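Local coordinates for Na Glutathione S-transferase 1 (Necator americanus, PDB 4OFM), which probably catalyses the conjugation of glutathione to electrophilic compounds, as other glutathione S-transferases do, at residues Y4-F9 / Q27-V32; L46-V51 / Q60-L65. One frame throughout, in Å; residues are numbered along the deposited sequence.

Contact 1 of 2, residues Y4-F9 / Q27-V32. With GSH (glutathione), chain F.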
ATOM      1  N   TYR B   4      -2.517  12.014 -20.300  1.00 18.78           N
ATOM      2  CA  TYR B   4      -2.318  11.813 -18.890  1.00 17.74           C
ATOM      3  C   TYR B   4      -2.462  13.140 -18.184  1.00 16.91           C
ATOM      4  O   TYR B   4      -1.948  14.155 -18.648  1.00 16.74           O
ATOM      5  CB  TYR B   4      -0.926  11.242 -18.618  1.00 17.52           C
ATOM      6  CG  TYR B   4      -0.702   9.886 -19.209  1.00 17.64           C
ATOM      7  CD1 TYR B   4      -1.182   8.729 -18.576  1.00 17.56           C
ATOM      8  CD2 TYR B   4      -0.006   9.737 -20.406  1.00 17.84           C
ATOM      9  CE1 TYR B   4      -0.969   7.466 -19.108  1.00 17.16           C
ATOM     10  CE2 TYR B   4       0.197   8.474 -20.946  1.00 17.72           C
ATOM     11  CZ  TYR B   4      -0.305   7.354 -20.286  1.00 17.48           C
ATOM     12  OH  TYR B   4      -0.109   6.101 -20.801  1.00 18.08           O
ATOM     13  N   LYS B   5      -3.136  13.122 -17.038  1.00 15.88           N
ATOM     14  CA  LYS B   5      -3.274  14.304 -16.215  1.00 15.33           C
ATOM     15  C   LYS B   5      -3.038  13.956 -14.749  1.00 14.84           C
ATOM     16  O   LYS B   5      -3.855  13.287 -14.120  1.00 14.90           O
ATOM     17  CB  LYS B   5      -4.647  14.908 -16.416  1.00 15.45           C
ATOM     18  CG  LYS B   5      -4.966  16.083 -15.522  1.00 15.58           C
ATOM     19  CD  LYS B   5      -6.358  16.555 -15.866  1.00 15.80           C
ATOM     20  CE  LYS B   5      -6.933  17.526 -14.847  1.00 16.25           C
ATOM     21  NZ  LYS B   5      -8.387  17.798 -15.061  1.00 16.27           N
ATOM     22  N   LEU B   6      -1.893  14.360 -14.226  1.00 14.32           N
ATOM     23  CA  LEU B   6      -1.629  14.194 -12.816  1.00 14.13           C
ATOM     24  C   LEU B   6      -2.139  15.407 -12.071  1.00 14.08           C
ATOM     25  O   LEU B   6      -1.724  16.512 -12.357  1.00 14.31           O
ATOM     26  CB  LEU B   6      -0.146  14.033 -12.565  1.00 14.15           C
ATOM     27  CG  LEU B   6       0.229  13.744 -11.116  1.00 14.03           C
ATOM     28  CD1 LEU B   6      -0.301  12.392 -10.699  1.00 14.28           C
ATOM     29  CD2 LEU B   6       1.735  13.793 -10.929  1.00 14.13           C
ATOM     30  N   THR B   7      -3.028  15.185 -11.106  1.00 13.86           N
ATOM     31  CA  THR B   7      -3.545  16.249 -10.281  1.00 13.76           C
ATOM     32  C   THR B   7      -3.075  16.051  -8.860  1.00 13.35           C
ATOM     33  O   THR B   7      -3.221  14.974  -8.298  1.00 13.55           O
ATOM     34  CB  THR B   7      -5.075  16.260 -10.280  1.00 14.13           C
ATOM     35  OG1 THR B   7      -5.550  16.446 -11.633  1.00 14.55           O
ATOM     36  CG2 THR B   7      -5.582  17.391  -9.395  1.00 14.14           C
ATOM     37  N   TYR B   8      -2.469  17.084  -8.292  1.00 12.93           N
ATOM     38  CA  TYR B   8      -1.858  16.990  -6.957  1.00 12.38           C
ATOM     39  C   TYR B   8      -1.567  18.405  -6.464  1.00 12.10           C
ATOM     40  O   TYR B   8      -1.862  19.367  -7.155  1.00 12.09           O
ATOM     41  CB  TYR B   8      -0.578  16.132  -6.989  1.00 11.92           C
ATOM     42  CG  TYR B   8      -0.076  15.721  -5.626  1.00 11.60           C
ATOM     43  CD1 TYR B   8      -0.939  15.153  -4.682  1.00 11.51           C
ATOM     44  CD2 TYR B   8       1.247  15.914  -5.266  1.00 11.48           C
ATOM     45  CE1 TYR B   8      -0.513  14.824  -3.401  1.00 11.38           C
ATOM     46  CE2 TYR B   8       1.689  15.567  -3.995  1.00 11.58           C
ATOM     47  CZ  TYR B   8       0.797  15.022  -3.064  1.00 11.43           C
ATOM     48  OH  TYR B   8       1.241  14.664  -1.821  1.00 11.30           O
ATOM     49  N   PHE B   9      -1.063  18.535  -5.247  1.00 12.00           N
ATOM     50  CA  PHE B   9      -0.680  19.850  -4.698  1.00 11.86           C
ATOM     51  C   PHE B   9       0.626  20.354  -5.304  1.00 11.74           C
ATOM     52  O   PHE B   9       1.318  19.618  -6.022  1.00 11.66           O
ATOM     53  CB  PHE B   9      -0.607  19.784  -3.172  1.00 11.60           C
ATOM     54  CG  PHE B   9      -1.940  19.525  -2.523  1.00 11.60           C
ATOM     55  CD1 PHE B   9      -3.027  20.361  -2.778  1.00 11.80           C
ATOM     56  CD2 PHE B   9      -2.132  18.472  -1.652  1.00 11.51           C
ATOM     57  CE1 PHE B   9      -4.270  20.157  -2.147  1.00 11.73           C
ATOM     58  CE2 PHE B   9      -3.374  18.263  -1.035  1.00 11.53           C
ATOM     59  CZ  PHE B   9      -4.439  19.107  -1.276  1.00 11.49           C
ATOM     60  N   GLN B  27       7.390  10.732 -21.531  1.00 18.49           N
ATOM     61  CA  GLN B  27       5.969  10.819 -21.782  1.00 19.20           C
ATOM     62  C   GLN B  27       5.481  12.178 -21.338  1.00 19.51           C
ATOM     63  O   GLN B  27       5.671  12.588 -20.197  1.00 20.45           O
ATOM     64  CB  GLN B  27       5.238   9.706 -21.034  1.00 19.50           C
ATOM     65  CG  GLN B  27       3.725   9.765 -21.128  1.00 19.75           C
ATOM     66  CD  GLN B  27       3.241   9.773 -22.576  1.00 20.01           C
ATOM     67  OE1 GLN B  27       3.574   8.887 -23.358  1.00 19.65           O
ATOM     68  NE2 GLN B  27       2.434  10.766 -22.920  1.00 19.96           N
ATOM     69  N   GLU B  28       4.867  12.881 -22.262  1.00 20.06           N
ATOM     70  CA  GLU B  28       4.288  14.183 -22.006  1.00 20.17           C
ATOM     71  C   GLU B  28       2.955  13.986 -21.331  1.00 19.65           C
ATOM     72  O   GLU B  28       2.266  12.985 -21.589  1.00 19.72           O
ATOM     73  CB  GLU B  28       4.158  14.882 -23.332  1.00 20.81           C
ATOM     74  CG  GLU B  28       3.985  16.374 -23.313  1.00 21.91           C
ATOM     75  CD  GLU B  28       5.102  17.123 -22.570  1.00 22.39           C
ATOM     76  OE1 GLU B  28       5.663  16.619 -21.547  1.00 22.12           O
ATOM     77  OE2 GLU B  28       5.395  18.270 -23.017  1.00 23.22           O
ATOM     78  N   PHE B  29       2.666  14.880 -20.382  1.00 18.75           N
ATOM     79  CA  PHE B  29       1.467  14.813 -19.571  1.00 17.94           C
ATOM     80  C   PHE B  29       1.118  16.181 -19.018  1.00 17.62           C
ATOM     81  O   PHE B  29       1.978  17.032 -18.900  1.00 17.88           O
ATOM     82  CB  PHE B  29       1.626  13.801 -18.429  1.00 17.81           C
ATOM     83  CG  PHE B  29       2.529  14.251 -17.308  1.00 17.75           C
ATOM     84  CD1 PHE B  29       3.900  14.295 -17.474  1.00 17.66           C
ATOM     85  CD2 PHE B  29       2.000  14.578 -16.066  1.00 17.91           C
ATOM     86  CE1 PHE B  29       4.726  14.690 -16.433  1.00 17.70           C
ATOM     87  CE2 PHE B  29       2.818  14.978 -15.020  1.00 17.91           C
ATOM     88  CZ  PHE B  29       4.190  15.016 -15.201  1.00 17.77           C
ATOM     89  N   GLU B  30      -0.143  16.362 -18.639  1.00 17.25           N
ATOM     90  CA  GLU B  30      -0.592  17.561 -17.945  1.00 17.05           C
ATOM     91  C   GLU B  30      -0.394  17.449 -16.425  1.00 16.15           C
ATOM     92  O   GLU B  30      -0.823  16.489 -15.801  1.00 15.59           O
ATOM     93  CB  GLU B  30      -2.066  17.791 -18.212  1.00 17.73           C
ATOM     94  CG  GLU B  30      -2.551  19.091 -17.596  1.00 18.31           C
ATOM     95  CD  GLU B  30      -3.954  19.461 -17.941  1.00 18.85           C
ATOM     96  OE1 GLU B  30      -4.770  18.550 -18.157  1.00 19.24           O
ATOM     97  OE2 GLU B  30      -4.232  20.677 -17.965  1.00 19.14           O
ATOM     98  N   ASP B  31       0.297  18.430 -15.859  1.00 15.62           N
ATOM     99  CA  ASP B  31       0.789  18.376 -14.484  1.00 15.29           C
ATOM    100  C   ASP B  31       0.128  19.457 -13.638  1.00 15.24           C
ATOM    101  O   ASP B  31       0.623  20.585 -13.557  1.00 15.07           O
ATOM    102  CB  ASP B  31       2.318  18.556 -14.473  1.00 15.02           C
ATOM    103  CG  ASP B  31       2.915  18.363 -13.093  1.00 14.90           C
ATOM    104  OD1 ASP B  31       2.347  17.552 -12.310  1.00 15.00           O
ATOM    105  OD2 ASP B  31       3.941  19.013 -12.810  1.00 14.19           O
ATOM    106  N   VAL B  32      -1.006  19.114 -13.045  1.00 15.26           N
ATOM    107  CA  VAL B  32      -1.886  20.098 -12.428  1.00 15.49           C
ATOM    108  C   VAL B  32      -1.566  20.231 -10.936  1.00 16.20           C
ATOM    109  O   VAL B  32      -1.677  19.264 -10.184  1.00 16.00           O
ATOM    110  CB  VAL B  32      -3.362  19.713 -12.598  1.00 15.44           C
ATOM    111  CG1 VAL B  32      -4.263  20.780 -12.014  1.00 15.45           C
ATOM    112  CG2 VAL B  32      -3.694  19.487 -14.068  1.00 15.47           C
TER
HETATM  113  N1  GSH F 301      -2.858   7.186   0.441  0.50 13.17           N
HETATM  114  CA1 GSH F 301      -3.077   8.510  -0.142  0.50 13.17           C
HETATM  115  C1  GSH F 301      -2.353   8.678  -1.468  0.50 13.03           C
HETATM  116  O11 GSH F 301      -2.918   9.389  -2.336  0.50 12.92           O
HETATM  117  O12 GSH F 301      -1.239   8.119  -1.671  0.50 12.75           O
HETATM  118  CB1 GSH F 301      -2.668   9.598   0.864  0.50 13.24           C
HETATM  119  CG1 GSH F 301      -2.488  10.950   0.170  0.50 13.33           C
HETATM  120  CD1 GSH F 301      -2.998  12.103   1.020  0.50 13.37           C
HETATM  121  OE1 GSH F 301      -3.383  11.882   2.150  0.50 13.20           O
HETATM  122  N2  GSH F 301      -3.027  13.318   0.444  0.50 13.50           N
HETATM  123  CA2 GSH F 301      -3.621  14.493   1.064  0.50 13.66           C
HETATM  124  C2  GSH F 301      -4.918  14.882   0.386  0.50 13.72           C
HETATM  125  O2  GSH F 301      -5.168  14.538  -0.748  0.50 13.42           O
HETATM  126  CB2 GSH F 301      -2.698  15.712   1.018  0.50 13.63           C
HETATM  127  SG2 GSH F 301      -1.505  15.788   2.368  0.50 14.04           S
HETATM  128  N3  GSH F 301      -5.782  15.630   1.072  0.50 13.98           N
HETATM  129  CA3 GSH F 301      -5.540  16.045   2.446  0.50 14.10           C
HETATM  130  C3  GSH F 301      -6.865  16.142   3.151  0.50 14.13           C
HETATM  131  O31 GSH F 301      -7.679  16.987   2.715  0.50 14.25           O
HETATM  132  O32 GSH F 301      -7.101  15.370   4.104  0.50 14.07           O

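Contact 2 of 2, residues L46-V51 / Q60-L65. With GSH (glutathione), chain F.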
ATOM      1  N   LEU B  46     -13.475  13.320  -6.633  1.00 15.68           N
ATOM      2  CA  LEU B  46     -12.301  12.488  -6.615  1.00 14.62           C
ATOM      3  C   LEU B  46     -12.705  11.178  -5.976  1.00 13.67           C
ATOM      4  O   LEU B  46     -13.542  11.161  -5.084  1.00 13.88           O
ATOM      5  CB  LEU B  46     -11.170  13.164  -5.830  1.00 14.73           C
ATOM      6  CG  LEU B  46     -10.763  14.560  -6.321  1.00 14.89           C
ATOM      7  CD1 LEU B  46      -9.613  15.089  -5.496  1.00 14.76           C
ATOM      8  CD2 LEU B  46     -10.363  14.584  -7.797  1.00 15.02           C
ATOM      9  N   PRO B  47     -12.124  10.063  -6.430  1.00 12.61           N
ATOM     10  CA  PRO B  47     -12.677   8.794  -5.986  1.00 11.91           C
ATOM     11  C   PRO B  47     -12.660   8.606  -4.455  1.00 11.34           C
ATOM     12  O   PRO B  47     -13.642   8.131  -3.903  1.00 11.18           O
ATOM     13  CB  PRO B  47     -11.827   7.756  -6.712  1.00 11.95           C
ATOM     14  CG  PRO B  47     -11.084   8.503  -7.772  1.00 12.15           C
ATOM     15  CD  PRO B  47     -10.923   9.892  -7.268  1.00 12.35           C
ATOM     16  N   PHE B  48     -11.578   8.984  -3.778  1.00 10.89           N
ATOM     17  CA  PHE B  48     -11.538   8.944  -2.294  1.00 10.53           C
ATOM     18  C   PHE B  48     -11.382  10.313  -1.586  1.00 10.36           C
ATOM     19  O   PHE B  48     -10.911  10.382  -0.478  1.00 10.09           O
ATOM     20  CB  PHE B  48     -10.437   7.989  -1.797  1.00 10.37           C
ATOM     21  CG  PHE B  48     -10.415   6.647  -2.483  1.00 10.13           C
ATOM     22  CD1 PHE B  48     -11.412   5.721  -2.257  1.00  9.96           C
ATOM     23  CD2 PHE B  48      -9.375   6.305  -3.322  1.00 10.13           C
ATOM     24  CE1 PHE B  48     -11.380   4.478  -2.857  1.00  9.85           C
ATOM     25  CE2 PHE B  48      -9.356   5.080  -3.969  1.00 10.01           C
ATOM     26  CZ  PHE B  48     -10.360   4.164  -3.725  1.00  9.95           C
ATOM     27  N   GLY B  49     -11.752  11.396  -2.245  1.00 10.44           N
ATOM     28  CA  GLY B  49     -11.667  12.727  -1.652  1.00 10.46           C
ATOM     29  C   GLY B  49     -10.284  13.292  -1.441  1.00 10.51           C
ATOM     30  O   GLY B  49     -10.124  14.287  -0.734  1.00 10.65           O
ATOM     31  N   GLN B  50      -9.281  12.676  -2.075  1.00 10.64           N
ATOM     32  CA  GLN B  50      -7.864  13.032  -1.897  1.00 10.44           C
ATOM     33  C   GLN B  50      -7.058  12.999  -3.205  1.00 10.40           C
ATOM     34  O   GLN B  50      -7.545  12.570  -4.254  1.00 10.68           O
ATOM     35  CB  GLN B  50      -7.220  12.153  -0.834  1.00 10.41           C
ATOM     36  CG  GLN B  50      -7.796  12.408   0.560  1.00 10.36           C
ATOM     37  CD  GLN B  50      -6.931  11.893   1.714  1.00 10.38           C
ATOM     38  OE1 GLN B  50      -6.767  10.690   1.877  1.00 10.38           O
ATOM     39  NE2 GLN B  50      -6.425  12.801   2.551  1.00 10.32           N
ATOM     40  N   VAL B  51      -5.828  13.499  -3.132  1.00 10.19           N
ATOM     41  CA  VAL B  51      -4.912  13.529  -4.239  1.00  9.89           C
ATOM     42  C   VAL B  51      -3.626  12.833  -3.775  1.00  9.68           C
ATOM     43  O   VAL B  51      -3.340  12.809  -2.609  1.00  9.57           O
ATOM     44  CB  VAL B  51      -4.653  14.995  -4.739  1.00  9.99           C
ATOM     45  CG1 VAL B  51      -5.885  15.563  -5.428  1.00  9.98           C
ATOM     46  CG2 VAL B  51      -4.229  15.905  -3.606  1.00  9.91           C
ATOM     47  N   GLN B  60     -10.383   8.345 -14.190  1.00 10.03           N
ATOM     48  CA  GLN B  60      -9.722   8.656 -12.956  1.00  9.58           C
ATOM     49  C   GLN B  60      -9.164   7.456 -12.181  1.00  9.31           C
ATOM     50  O   GLN B  60      -9.848   6.436 -12.002  1.00  9.10           O
ATOM     51  CB  GLN B  60     -10.711   9.369 -12.033  1.00  9.75           C
ATOM     52  CG  GLN B  60     -11.007  10.798 -12.387  1.00  9.84           C
ATOM     53  CD  GLN B  60     -11.760  11.479 -11.251  1.00 10.11           C
ATOM     54  OE1 GLN B  60     -11.228  12.366 -10.607  1.00 10.41           O
ATOM     55  NE2 GLN B  60     -12.976  11.023 -10.956  1.00 10.26           N
ATOM     56  N   LEU B  61      -7.944   7.634 -11.641  1.00  8.97           N
ATOM     57  CA  LEU B  61      -7.247   6.627 -10.828  1.00  8.66           C
ATOM     58  C   LEU B  61      -6.555   7.282  -9.624  1.00  8.39           C
ATOM     59  O   LEU B  61      -5.632   8.062  -9.791  1.00  8.44           O
ATOM     60  CB  LEU B  61      -6.213   5.888 -11.688  1.00  8.68           C
ATOM     61  CG  LEU B  61      -5.274   4.886 -11.005  1.00  8.74           C
ATOM     62  CD1 LEU B  61      -6.046   3.685 -10.463  1.00  8.81           C
ATOM     63  CD2 LEU B  61      -4.191   4.440 -11.965  1.00  8.66           C
ATOM     64  N   ALA B  62      -7.000   6.952  -8.410  1.00  8.08           N
ATOM     65  CA  ALA B  62      -6.432   7.510  -7.172  1.00  7.70           C
ATOM     66  C   ALA B  62      -5.395   6.581  -6.556  1.00  7.46           C
ATOM     67  O   ALA B  62      -5.097   5.517  -7.098  1.00  7.32           O
ATOM     68  CB  ALA B  62      -7.535   7.794  -6.170  1.00  7.70           C
ATOM     69  N   GLN B  63      -4.821   7.043  -5.454  1.00  7.24           N
ATOM     70  CA  GLN B  63      -3.835   6.339  -4.650  1.00  7.12           C
ATOM     71  C   GLN B  63      -2.521   6.261  -5.359  1.00  7.07           C
ATOM     72  O   GLN B  63      -2.354   5.496  -6.305  1.00  7.13           O
ATOM     73  CB  GLN B  63      -4.323   4.945  -4.207  1.00  7.18           C
ATOM     74  CG  GLN B  63      -5.363   4.952  -3.085  1.00  7.14           C
ATOM     75  CD  GLN B  63      -4.830   5.405  -1.743  1.00  7.13           C
ATOM     76  OE1 GLN B  63      -3.637   5.626  -1.585  1.00  7.19           O
ATOM     77  NE2 GLN B  63      -5.720   5.535  -0.756  1.00  7.14           N
ATOM     78  N   SER B  64      -1.556   7.027  -4.849  1.00  7.10           N
ATOM     79  CA  SER B  64      -0.200   7.132  -5.402  1.00  6.98           C
ATOM     80  C   SER B  64       0.463   5.798  -5.749  1.00  6.98           C
ATOM     81  O   SER B  64       1.079   5.686  -6.789  1.00  7.13           O
ATOM     82  CB  SER B  64       0.700   7.885  -4.432  1.00  6.92           C
ATOM     83  OG  SER B  64       0.769   7.232  -3.181  1.00  6.83           O
ATOM     84  N   LEU B  65       0.427   4.820  -4.860  1.00  6.97           N
ATOM     85  CA  LEU B  65       1.075   3.538  -5.139  1.00  6.95           C
ATOM     86  C   LEU B  65       0.448   2.877  -6.353  1.00  6.98           C
ATOM     87  O   LEU B  65       1.172   2.335  -7.214  1.00  7.07           O
ATOM     88  CB  LEU B  65       1.021   2.587  -3.934  1.00  6.94           C
ATOM     89  CG  LEU B  65       1.843   2.977  -2.692  1.00  6.91           C
ATOM     90  CD1 LEU B  65       1.679   1.994  -1.534  1.00  6.92           C
ATOM     91  CD2 LEU B  65       3.300   3.132  -3.061  1.00  6.92           C
TER
HETATM   92  N1  GSH F 301      -2.858   7.186   0.441  0.50 13.17           N
HETATM   93  CA1 GSH F 301      -3.077   8.510  -0.142  0.50 13.17           C
HETATM   94  C1  GSH F 301      -2.353   8.678  -1.468  0.50 13.03           C
HETATM   95  O11 GSH F 301      -2.918   9.389  -2.336  0.50 12.92           O
HETATM   96  O12 GSH F 301      -1.239   8.119  -1.671  0.50 12.75           O
HETATM   97  CB1 GSH F 301      -2.668   9.598   0.864  0.50 13.24           C
HETATM   98  CG1 GSH F 301      -2.488  10.950   0.170  0.50 13.33           C
HETATM   99  CD1 GSH F 301      -2.998  12.103   1.020  0.50 13.37           C
HETATM  100  OE1 GSH F 301      -3.383  11.882   2.150  0.50 13.20           O
HETATM  101  N2  GSH F 301      -3.027  13.318   0.444  0.50 13.50           N
HETATM  102  CA2 GSH F 301      -3.621  14.493   1.064  0.50 13.66           C
HETATM  103  C2  GSH F 301      -4.918  14.882   0.386  0.50 13.72           C
HETATM  104  O2  GSH F 301      -5.168  14.538  -0.748  0.50 13.42           O
HETATM  105  CB2 GSH F 301      -2.698  15.712   1.018  0.50 13.63           C
HETATM  106  SG2 GSH F 301      -1.505  15.788   2.368  0.50 14.04           S
HETATM  107  N3  GSH F 301      -5.782  15.630   1.072  0.50 13.98           N
HETATM  108  CA3 GSH F 301      -5.540  16.045   2.446  0.50 14.10           C
HETATM  109  C3  GSH F 301      -6.865  16.142   3.151  0.50 14.13           C
HETATM  110  O31 GSH F 301      -7.679  16.987   2.715  0.50 14.25           O
HETATM  111  O32 GSH F 301      -7.101  15.370   4.104  0.50 14.07           O

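Contact 1 of 2, residues Y4-F9 / Q27-V32
Tyr4 and Phe29 meet CB to CB at 3.6 Å where strand 4-9 runs beside the residue leading into strand 30-34; the close packing then follows one face of the sheet. Phe29 CG sits between its backbone N and carbonyl carbon (chi1 73°), which carries the ring along the neighbouring strand until its edge reaches Leu6, CE2 lying 4.0 Å from CB. Gln27 crosses the Tyr4 side chain at about a right angle, NE2 at the ring edge 3.7 Å from CD2 and donating to Glu28 O. Four backbone hydrogen bonds zip the parallel strands, from Glu30 N to Tyr4 O (2.9 Å) up to Tyr8 N to Val32 O (3.0 Å).

The loose, solvent side is the Lys5/Glu30 pair. Its chains run outward side by side, touching through Lys5 CD and Glu30 OE1, but NZ stays 4.8 Å from OE1, so any charge attraction is long-range. Val32 packs closely, CG2 against Lys5 CG and CE.

Helix 16-24 connects the strands in a beta-alpha-beta unit and packs on the Leu6/Phe29 face, Phe22 stacking on Phe29. Asp31 is held by salt bridges to Arg19 (OD1) and Arg33 (OD2), helix 64-75 packs on Tyr4, and strand 53-56 pairs with 4-9.

Contact 2 of 2, residues L46-V51 / Q60-L65
Ala62 CB is met by two side chains from the 46-51 loop: Pro47 brings CG to 4.0 Å of it, and Phe48 brings CD2 to 3.7 Å. The methyl approaches the Phe48 ring obliquely, and CG of Gln63 touches the same ring at CE2, so the contact is apolar at its middle. A type I turn from Leu46 to Gly49 sets Pro47 and Phe48 at its two central positions, which is why both side chains can lean on the strand together. Gln60 takes the outer end. Its extended chain crosses Leu46 at about a right angle and lays OE1 3.7 Å from CD2, while NE2 is held by the backbone O of Asp45, just ahead of the loop.

This is the glutathione site of the thioredoxin-like N-terminal domain. Val51 offers its backbone to the cysteinyl unit of the ligand: N donates to O2 of glutathione at 2.7 Å, almost straight (174°), and its O receives a weak bond from N2.

On the other side of the contact Gln63, at the N-cap position of helix 64-75, bends back at chi2 (-69°), and its OE1 accepts a hydrogen bond from N1 of glutathione (2.7 Å); its NE2 is hydrogen-bonded to Gln94 and Asp97 of the second subunit. Ser64 OG, turned between its backbone N and carbonyl carbon, donates to carboxylate oxygen O12 of glutathione at 2.7 Å, and its backbone N adds a weak bond to that oxygen. The N-terminal end of the helix would probably also steady the negative charge there. Gln50 NE2 reaches O32, at the glycyl end of glutathione, through a weak bond.

In the fold
Contact 1 and contact 2 both reach the same mixed sheet, their centres 13 Å apart, and come together at Val51. Its CG2 lies 3.5 Å from Tyr8 CD1 and 3.6 Å from Phe9 CE2, so Tyr8 and Phe9 back onto the loop that grips glutathione. Each contributes a different wall of the pocket: 46-51 and 60-65 supply the polar grip, while 4-9 brings the Phe9 edge to the cysteinyl CB2, 3.3 Å from CE2. Tyr8 OH, hydrogen-bonded to Ala14 N, is 5.1 Å from SG2 of glutathione, too far for a direct bond; in related transferases a tyrosine here activates the thiol, which Tyr8 may do too. Asp97 of the second subunit completes the site.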